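Local coordinates for protein activating signal cointegrator 1 complex subunit 2 (PDB 6YXQ) that binds polyubiquitin chains to recruit its partner ASCC3 to DNA damage and helps rescue stalled ribosomes, this chain being its helical, ASCC3-associated N-terminal part, at residues S360-K365 / A397-A402; R369-L374 / A378-L383; T273-D278 / H328-Q333. All coordinates share one frame; numbering follows the deposited sequence.

Interaction 1 of 3, residues S360-K365 / A397-A402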
loop_
_atom_site.group_PDB
_atom_site.type_symbol
_atom_site.label_atom_id
_atom_site.label_comp_id
_atom_site.label_asym_id
_atom_site.label_seq_id
_atom_site.Cartn_x
_atom_site.Cartn_y
_atom_site.Cartn_z
ATOM N N SER B 360 22.599 30.077 -3.724
ATOM C CA SER B 360 21.307 30.389 -4.323
ATOM C C SER B 360 20.207 30.603 -3.293
ATOM O O SER B 360 19.114 31.049 -3.664
ATOM C CB SER B 360 20.888 29.291 -5.309
ATOM O OG SER B 360 20.977 27.993 -4.743
ATOM N N LEU B 361 20.462 30.317 -2.012
ATOM C CA LEU B 361 19.434 30.500 -0.994
ATOM C C LEU B 361 19.942 31.272 0.219
ATOM O O LEU B 361 19.305 31.231 1.276
ATOM C CB LEU B 361 18.852 29.153 -0.561
ATOM C CG LEU B 361 19.785 27.960 -0.366
ATOM C CD1 LEU B 361 20.658 28.112 0.882
ATOM C CD2 LEU B 361 18.954 26.692 -0.277
ATOM N N LEU B 362 21.085 31.953 0.097
ATOM C CA LEU B 362 21.514 32.930 1.103
ATOM C C LEU B 362 20.387 33.824 1.618
ATOM O O LEU B 362 20.343 34.140 2.809
ATOM C CB LEU B 362 22.612 33.837 0.544
ATOM C CG LEU B 362 23.927 33.202 0.120
ATOM C CD1 LEU B 362 24.823 34.250 -0.519
ATOM C CD2 LEU B 362 24.597 32.556 1.311
ATOM N N GLN B 363 19.485 34.259 0.733
ATOM C CA GLN B 363 18.451 35.213 1.120
ATOM C C GLN B 363 17.280 34.575 1.863
ATOM O O GLN B 363 16.457 35.307 2.427
ATOM C CB GLN B 363 17.924 35.953 -0.114
ATOM C CG GLN B 363 18.693 37.226 -0.456
ATOM C CD GLN B 363 18.828 38.172 0.730
ATOM O OE1 GLN B 363 19.924 38.377 1.249
ATOM N NE2 GLN B 363 17.712 38.754 1.159
ATOM N N GLU B 364 17.189 33.245 1.895
ATOM C CA GLU B 364 16.054 32.553 2.509
ATOM C C GLU B 364 16.305 32.346 4.004
ATOM O O GLU B 364 16.485 31.228 4.492
ATOM C CB GLU B 364 15.803 31.228 1.803
ATOM C CG GLU B 364 16.019 31.269 0.306
ATOM C CD GLU B 364 15.031 32.166 -0.405
ATOM O OE1 GLU B 364 13.980 32.485 0.185
ATOM O OE2 GLU B 364 15.307 32.557 -1.556
ATOM N N LYS B 365 16.263 33.463 4.740
ATOM C CA LYS B 365 16.800 33.476 6.101
ATOM C C LYS B 365 15.997 32.587 7.047
ATOM O O LYS B 365 16.576 31.907 7.901
ATOM C CB LYS B 365 16.861 34.908 6.627
ATOM C CG LYS B 365 17.808 35.822 5.855
ATOM C CD LYS B 365 17.585 37.290 6.223
ATOM C CE LYS B 365 18.082 37.609 7.636
ATOM N NZ LYS B 365 17.900 39.045 7.993
ATOM N N ALA B 397 32.979 31.546 3.690
ATOM C CA ALA B 397 32.698 32.508 4.756
ATOM C C ALA B 397 31.303 33.112 4.626
ATOM O O ALA B 397 30.513 33.091 5.581
ATOM C CB ALA B 397 33.763 33.607 4.754
ATOM N N TYR B 398 30.978 33.641 3.441
ATOM C CA TYR B 398 29.688 34.302 3.253
ATOM C C TYR B 398 28.532 33.394 3.651
ATOM O O TYR B 398 27.604 33.836 4.342
ATOM C CB TYR B 398 29.539 34.783 1.805
ATOM C CG TYR B 398 29.435 33.697 0.751
ATOM C CD1 TYR B 398 30.547 32.968 0.364
ATOM C CD2 TYR B 398 28.225 33.425 0.124
ATOM C CE1 TYR B 398 30.456 31.986 -0.599
ATOM C CE2 TYR B 398 28.123 32.445 -0.844
ATOM C CZ TYR B 398 29.243 31.728 -1.204
ATOM O OH TYR B 398 29.157 30.753 -2.176
ATOM N N ILE B 399 28.596 32.112 3.273
ATOM C CA ILE B 399 27.530 31.176 3.626
ATOM C C ILE B 399 27.310 31.169 5.134
ATOM O O ILE B 399 26.181 31.319 5.622
ATOM C CB ILE B 399 27.848 29.768 3.096
ATOM C CG1 ILE B 399 27.777 29.742 1.567
ATOM C CG2 ILE B 399 26.881 28.762 3.684
ATOM C CD1 ILE B 399 28.489 28.573 0.925
ATOM N N LEU B 400 28.396 31.051 5.897
ATOM C CA LEU B 400 28.259 31.058 7.350
ATOM C C LEU B 400 27.710 32.393 7.833
ATOM O O LEU B 400 26.831 32.424 8.708
ATOM C CB LEU B 400 29.598 30.747 8.014
ATOM C CG LEU B 400 30.071 29.299 7.854
ATOM C CD1 LEU B 400 31.541 29.171 8.209
ATOM C CD2 LEU B 400 29.227 28.368 8.707
ATOM N N GLN B 401 28.175 33.506 7.244
ATOM C CA GLN B 401 27.662 34.792 7.697
ATOM C C GLN B 401 26.210 34.968 7.293
ATOM O O GLN B 401 25.486 35.744 7.932
ATOM C CB GLN B 401 28.515 35.959 7.189
ATOM C CG GLN B 401 28.106 37.293 7.850
ATOM C CD GLN B 401 29.279 38.186 8.240
ATOM O OE1 GLN B 401 29.688 39.056 7.473
ATOM N NE2 GLN B 401 29.800 37.995 9.454
ATOM N N ALA B 402 25.756 34.229 6.277
ATOM C CA ALA B 402 24.323 34.143 6.043
ATOM C C ALA B 402 23.647 33.460 7.224
ATOM O O ALA B 402 22.778 34.045 7.886
ATOM C CB ALA B 402 24.044 33.395 4.742
#
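The helical bond from A402 N to Y398 O, 2.7 Å long, joins two of the residues that L362 meets and lies within the turn of helix 394-408 on which L362 rests. L362 comes from the loop between helices 348-359 and 365-374. There a type I turn from L361 to E364, closed by E364 N to L361 O at 3.0 Å, shapes the loop at L362, and the branch ends of the leucine do the reaching.

L362 CD1 arrives in the plane of the Y398 ring, at the rim, 3.6 Å from Y398 CD2, so this is an edge contact and not a stack over the face. L362 CD2 settles 3.6 Å from A402 CB and also borders the ring, 3.9 Å from Y398 CD2. Y398 CG stands between the backbone N and the carbonyl carbon (chi1 67°), a torsion that lays the ring alongside I399: I399 CG1 sits over one face, offset toward the rim. The side chains of L362 and Y398 cross at about a right angle.

Replacing L362 with an alanine would probably leave the Y398 edge and the A402 methyl without their loop partner. The I399 side chain also packs on helices 348-359 and 377-387. No hydrogen bond spans the two segments; between them the contact is apolar, and it depends on how closely the L362 methyls fit the Y398 edge and the A402 methyl.

Interaction 2 of 3, residues R369-L374 / A378-L383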
loop_
_atom_site.group_PDB
_atom_site.type_symbol
_atom_site.label_atom_id
_atom_site.label_comp_id
_atom_site.label_asym_id
_atom_site.label_seq_id
_atom_site.Cartn_x
_atom_site.Cartn_y
_atom_site.Cartn_z
ATOM N N ARG B 369 17.661 29.440 8.858
ATOM C CA ARG B 369 17.735 29.320 10.310
ATOM C C ARG B 369 17.259 27.948 10.773
ATOM O O ARG B 369 17.967 27.243 11.501
ATOM C CB ARG B 369 16.912 30.446 10.939
ATOM C CG ARG B 369 16.715 30.379 12.436
ATOM C CD ARG B 369 15.481 31.187 12.849
ATOM N NE ARG B 369 15.185 32.290 11.934
ATOM C CZ ARG B 369 14.006 32.901 11.858
ATOM N NH1 ARG B 369 13.006 32.512 12.641
ATOM N NH2 ARG B 369 13.826 33.895 10.996
ATOM N N ASP B 370 16.070 27.537 10.323
ATOM C CA ASP B 370 15.500 26.248 10.716
ATOM C C ASP B 370 16.335 25.081 10.190
ATOM O O ASP B 370 16.605 24.109 10.921
ATOM C CB ASP B 370 14.061 26.152 10.200
ATOM C CG ASP B 370 13.131 27.187 10.833
ATOM O OD1 ASP B 370 13.557 27.915 11.762
ATOM O OD2 ASP B 370 11.968 27.283 10.390
ATOM N N TYR B 371 16.749 25.159 8.922
ATOM C CA TYR B 371 17.572 24.107 8.338
ATOM C C TYR B 371 18.892 23.959 9.078
ATOM O O TYR B 371 19.356 22.840 9.300
ATOM C CB TYR B 371 17.839 24.387 6.858
ATOM C CG TYR B 371 18.838 23.421 6.267
ATOM C CD1 TYR B 371 18.458 22.132 5.930
ATOM C CD2 TYR B 371 20.160 23.784 6.071
ATOM C CE1 TYR B 371 19.361 21.234 5.409
ATOM C CE2 TYR B 371 21.073 22.890 5.548
ATOM C CZ TYR B 371 20.663 21.614 5.216
ATOM O OH TYR B 371 21.556 20.706 4.695
ATOM N N ASP B 372 19.536 25.076 9.422
ATOM C CA ASP B 372 20.767 25.016 10.196
ATOM C C ASP B 372 20.513 24.436 11.579
ATOM O O ASP B 372 21.345 23.689 12.109
ATOM C CB ASP B 372 21.379 26.408 10.307
ATOM C CG ASP B 372 22.724 26.392 10.991
ATOM O OD1 ASP B 372 23.663 25.774 10.445
ATOM O OD2 ASP B 372 22.837 26.989 12.082
ATOM N N ALA B 373 19.370 24.770 12.183
ATOM C CA ALA B 373 19.039 24.196 13.480
ATOM C C ALA B 373 18.974 22.677 13.404
ATOM O O ALA B 373 19.403 21.986 14.336
ATOM C CB ALA B 373 17.717 24.768 13.990
ATOM N N LEU B 374 18.454 22.140 12.295
ATOM C CA LEU B 374 18.305 20.684 12.201
ATOM C C LEU B 374 19.553 19.975 11.661
ATOM O O LEU B 374 20.041 19.025 12.279
ATOM C CB LEU B 374 17.084 20.324 11.352
ATOM C CG LEU B 374 16.601 18.882 11.493
ATOM C CD1 LEU B 374 16.077 18.620 12.894
ATOM C CD2 LEU B 374 15.527 18.598 10.466
ATOM N N ALA B 378 27.707 24.431 9.319
ATOM C CA ALA B 378 29.136 24.450 9.621
ATOM C C ALA B 378 29.731 23.050 9.609
ATOM O O ALA B 378 30.885 22.860 9.210
ATOM C CB ALA B 378 29.376 25.106 10.976
ATOM N N GLU B 379 28.954 22.059 10.036
ATOM C CA GLU B 379 29.464 20.695 10.104
ATOM C C GLU B 379 29.636 20.092 8.713
ATOM O O GLU B 379 30.542 19.276 8.502
ATOM C CB GLU B 379 28.532 19.850 10.980
ATOM C CG GLU B 379 28.307 18.427 10.529
ATOM C CD GLU B 379 27.344 17.698 11.436
ATOM O OE1 GLU B 379 26.934 18.295 12.452
ATOM O OE2 GLU B 379 27.001 16.534 11.141
ATOM N N ASP B 380 28.802 20.490 7.750
ATOM C CA ASP B 380 28.966 19.989 6.390
ATOM C C ASP B 380 30.010 20.785 5.611
ATOM O O ASP B 380 30.645 20.240 4.702
ATOM C CB ASP B 380 27.621 19.998 5.660
ATOM C CG ASP B 380 26.662 18.945 6.193
ATOM O OD1 ASP B 380 27.133 17.862 6.601
ATOM O OD2 ASP B 380 25.438 19.198 6.212
ATOM N N ILE B 381 30.210 22.061 5.953
ATOM C CA ILE B 381 31.265 22.840 5.310
ATOM C C ILE B 381 32.636 22.303 5.702
ATOM O O ILE B 381 33.551 22.223 4.871
ATOM C CB ILE B 381 31.118 24.330 5.664
ATOM C CG1 ILE B 381 29.938 24.948 4.919
ATOM C CG2 ILE B 381 32.393 25.092 5.345
ATOM C CD1 ILE B 381 29.907 26.466 5.020
ATOM N N SER B 382 32.801 21.917 6.968
ATOM C CA SER B 382 34.077 21.353 7.387
ATOM C C SER B 382 34.379 20.043 6.672
ATOM O O SER B 382 35.547 19.701 6.500
ATOM C CB SER B 382 34.106 21.151 8.901
ATOM O OG SER B 382 32.905 20.566 9.350
ATOM N N LEU B 383 33.357 19.299 6.239
ATOM C CA LEU B 383 33.609 18.101 5.441
ATOM C C LEU B 383 34.320 18.454 4.140
ATOM O O LEU B 383 35.330 17.837 3.776
ATOM C CB LEU B 383 32.300 17.376 5.143
ATOM C CG LEU B 383 31.545 16.790 6.326
ATOM C CD1 LEU B 383 30.290 16.092 5.840
ATOM C CD2 LEU B 383 32.444 15.836 7.067
HETATM O O HOH W 1 23.629 21.047 6.012
#
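Y371 and D380 face each other through one water and not directly: Y371 OH and D380 OD2 are 4.4 Å apart. The water lies 2.5 Å from Y371 OH, whose proton it accepts, and it donates to D380 OD2 at 2.6 Å. The angle at the water oxygen between these two partners is about 122°, a bend suited to one bond received and one given.

Y371 OH and D380 OD2 approach this water from their two helices. Y371 holds CG opposite the backbone N (chi1 172°), which carries the ring outward from helix 365-374 and presents its hydroxyl to the neighbouring helix. D380 answers from helix 377-387 with a CB that already points toward the facing segment. F327 meets the Y371 ring edge-to-face, and H328 and L331 of the same helix 306-340 also touch this residue, so the bridge lies against that long helix.

D372, next along the chain, has nearly the same first torsion (chi1 -175°) but leaves the helix in another direction, toward the start of helix 377-387. Its OD1 stays 4.4 Å from A378 N; the backbone bond it does accept comes from V377 N, one residue earlier. D372 OD2 takes the indole N-H of W407, so a single carboxylate ties this helix start to helix 394-408.

Direct touching is sparse: 51 Å² is buried, both sides summed, and the closest CA atoms, D372 and A378, are 8.4 Å apart. The evidence is that of two consecutive helices with a two-residue link, bridged by a water between Y371 and D380, in a mainly helical chain.

Interaction 3 of 3, residues T273-D278 / H328-Q333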
loop_
_atom_site.group_PDB
_atom_site.type_symbol
_atom_site.label_atom_id
_atom_site.label_comp_id
_atom_site.label_asym_id
_atom_site.label_seq_id
_atom_site.Cartn_x
_atom_site.Cartn_y
_atom_site.Cartn_z
ATOM N N THR B 273 18.247 12.874 -9.907
ATOM C CA THR B 273 17.105 13.176 -10.763
ATOM C C THR B 273 16.322 14.362 -10.219
ATOM O O THR B 273 15.955 15.271 -10.973
ATOM C CB THR B 273 16.205 11.947 -10.897
ATOM O OG1 THR B 273 17.009 10.805 -11.216
ATOM C CG2 THR B 273 15.163 12.160 -11.986
ATOM N N PHE B 274 16.103 14.394 -8.899
ATOM C CA PHE B 274 15.437 15.534 -8.276
ATOM C C PHE B 274 16.249 16.810 -8.459
ATOM O O PHE B 274 15.716 17.850 -8.863
ATOM C CB PHE B 274 15.210 15.270 -6.788
ATOM C CG PHE B 274 13.938 14.534 -6.479
ATOM C CD1 PHE B 274 13.851 13.164 -6.666
ATOM C CD2 PHE B 274 12.842 15.205 -5.969
ATOM C CE1 PHE B 274 12.686 12.480 -6.368
ATOM C CE2 PHE B 274 11.669 14.523 -5.674
ATOM C CZ PHE B 274 11.592 13.159 -5.873
ATOM N N GLN B 275 17.548 16.752 -8.169
ATOM C CA GLN B 275 18.323 17.985 -8.176
ATOM C C GLN B 275 18.538 18.512 -9.587
ATOM O O GLN B 275 18.758 19.713 -9.762
ATOM C CB GLN B 275 19.655 17.773 -7.457
ATOM C CG GLN B 275 20.453 19.053 -7.247
ATOM C CD GLN B 275 19.647 20.172 -6.615
ATOM O OE1 GLN B 275 18.769 19.937 -5.787
ATOM N NE2 GLN B 275 19.951 21.405 -7.005
ATOM N N LYS B 276 18.455 17.644 -10.597
ATOM C CA LYS B 276 18.473 18.108 -11.979
ATOM C C LYS B 276 17.382 19.143 -12.227
ATOM O O LYS B 276 17.518 19.993 -13.116
ATOM C CB LYS B 276 18.324 16.909 -12.920
ATOM C CG LYS B 276 17.570 17.173 -14.208
ATOM C CD LYS B 276 17.757 16.022 -15.181
ATOM C CE LYS B 276 16.891 16.189 -16.414
ATOM N NZ LYS B 276 17.218 15.160 -17.432
ATOM N N HIS B 277 16.311 19.110 -11.433
ATOM C CA HIS B 277 15.211 20.056 -11.563
ATOM C C HIS B 277 15.267 21.152 -10.506
ATOM O O HIS B 277 14.230 21.721 -10.151
ATOM C CB HIS B 277 13.870 19.325 -11.503
ATOM C CG HIS B 277 13.569 18.505 -12.722
ATOM N ND1 HIS B 277 12.678 18.912 -13.691
ATOM C CD2 HIS B 277 14.040 17.301 -13.126
ATOM C CE1 HIS B 277 12.611 17.993 -14.638
ATOM N NE2 HIS B 277 13.426 17.005 -14.318
ATOM N N ASP B 278 16.463 21.453 -9.994
ATOM C CA ASP B 278 16.680 22.560 -9.060
ATOM C C ASP B 278 15.802 22.422 -7.814
ATOM O O ASP B 278 15.150 23.372 -7.377
ATOM C CB ASP B 278 16.450 23.905 -9.757
ATOM C CG ASP B 278 17.080 25.071 -9.010
ATOM O OD1 ASP B 278 18.031 24.841 -8.226
ATOM O OD2 ASP B 278 16.618 26.217 -9.211
ATOM N N HIS B 328 18.381 17.694 2.973
ATOM C CA HIS B 328 19.663 17.146 3.388
ATOM C C HIS B 328 19.963 15.816 2.709
ATOM O O HIS B 328 21.129 15.528 2.421
ATOM C CB HIS B 328 19.725 16.981 4.898
ATOM C CG HIS B 328 21.076 16.568 5.379
ATOM N ND1 HIS B 328 21.358 15.284 5.788
ATOM C CD2 HIS B 328 22.236 17.259 5.472
ATOM C CE1 HIS B 328 22.632 15.206 6.130
ATOM N NE2 HIS B 328 23.188 16.390 5.949
ATOM N N ILE B 329 18.944 14.991 2.456
ATOM C CA ILE B 329 19.178 13.719 1.775
ATOM C C ILE B 329 19.767 13.972 0.393
ATOM O O ILE B 329 20.752 13.335 -0.013
ATOM C CB ILE B 329 17.876 12.900 1.700
ATOM C CG1 ILE B 329 17.503 12.351 3.072
ATOM C CG2 ILE B 329 18.008 11.750 0.728
ATOM C CD1 ILE B 329 16.119 11.744 3.115
ATOM N N ILE B 330 19.194 14.939 -0.334
ATOM C CA ILE B 330 19.691 15.258 -1.673
ATOM C C ILE B 330 21.111 15.814 -1.602
ATOM O O ILE B 330 22.006 15.404 -2.363
ATOM C CB ILE B 330 18.749 16.246 -2.378
ATOM C CG1 ILE B 330 17.349 15.658 -2.517
ATOM C CG2 ILE B 330 19.303 16.595 -3.735
ATOM C CD1 ILE B 330 16.353 16.621 -3.089
ATOM N N LEU B 331 21.325 16.784 -0.706
ATOM C CA LEU B 331 22.650 17.369 -0.541
ATOM C C LEU B 331 23.696 16.292 -0.277
ATOM O O LEU B 331 24.737 16.240 -0.943
ATOM C CB LEU B 331 22.623 18.383 0.602
ATOM C CG LEU B 331 23.880 19.233 0.773
ATOM C CD1 LEU B 331 24.022 20.211 -0.390
ATOM C CD2 LEU B 331 23.860 19.965 2.103
ATOM N N ASN B 332 23.427 15.421 0.699
ATOM C CA ASN B 332 24.369 14.362 1.039
ATOM C C ASN B 332 24.637 13.465 -0.158
ATOM O O ASN B 332 25.798 13.226 -0.517
ATOM C CB ASN B 332 23.839 13.543 2.213
ATOM C CG ASN B 332 24.791 12.437 2.619
ATOM O OD1 ASN B 332 25.797 12.682 3.286
ATOM N ND2 ASN B 332 24.486 11.213 2.207
ATOM N N GLN B 333 23.567 12.998 -0.816
ATOM C CA GLN B 333 23.722 12.016 -1.882
ATOM C C GLN B 333 24.556 12.558 -3.035
ATOM O O GLN B 333 25.381 11.832 -3.602
ATOM C CB GLN B 333 22.353 11.557 -2.385
ATOM C CG GLN B 333 22.420 10.457 -3.434
ATOM C CD GLN B 333 22.711 9.090 -2.840
ATOM O OE1 GLN B 333 22.487 8.854 -1.653
ATOM N NE2 GLN B 333 23.215 8.180 -3.670
#
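I330 faces F274 and Q275 where the short helix 271-275 packs against the long helix 306-340, a helix-helix contact in the mainly helical fold. The nearest CA atoms, Q275 and I330, are 7.2 Å apart, and I330 supplies 66 of the 121 Å² buried.

From its CB, directed toward the facing segment, I330 sends out two branches. I330 CG2, the single-carbon branch, stands opposite the backbone N and rests 3.9 Å from Q275 CB. The other branch runs through CG1, which lies beside the backbone N, and then extends fully (chi2 175°) so that I330 CD1 ends 4.1 Å from F274 CB. One isoleucine thus touches two consecutive residues, one with each methyl. C271, earlier on the short helix, also meets I330.

F274 gives only the base of its side chain to this contact. Its CB points toward I330, but the ring leads away, among L202, L260, F263 and L264, and meets F279 edge-to-face. F274 therefore packs its ring on helices 193-216 and 243-266 while its CB meets I330.

After Q275 the chain turns: a type I turn from Q275 to D278 is closed by D278 N to Q275 O at 2.9 Å, and D278 stands at the N-cap position of helix 279-300. Q275 reaches into this next helix, since its chain bends at chi2 (51°) and OE1 accepts a hydrogen bond from C280 N. That same oxygen, Q275 OE1, lies 4.0 Å from I330 CG2.

How the interactions relate
Read from the N terminus, interaction 3 comes first: residues 273-278 meet 328-333, closing a loop of 49 intervening residues, mostly helix, that contains helix 279-300. Interaction 1 opens only afterwards, at 360-365, and shuts at 397-402. Within that span lies the short closure of interaction 2, joining 369-374 to 378-383, so 1 and 2 nest while 3 stands in series with both. Interactions 1 and 2 touch: L400 packs on A378 and I381, I399 on I381. Interactions 2 and 3 also meet, D380 lying against H328 of helix 306-340. Interactions 1 and 3 remain apart, about 6 Å between nearest atoms; interaction 2 touches both of the others.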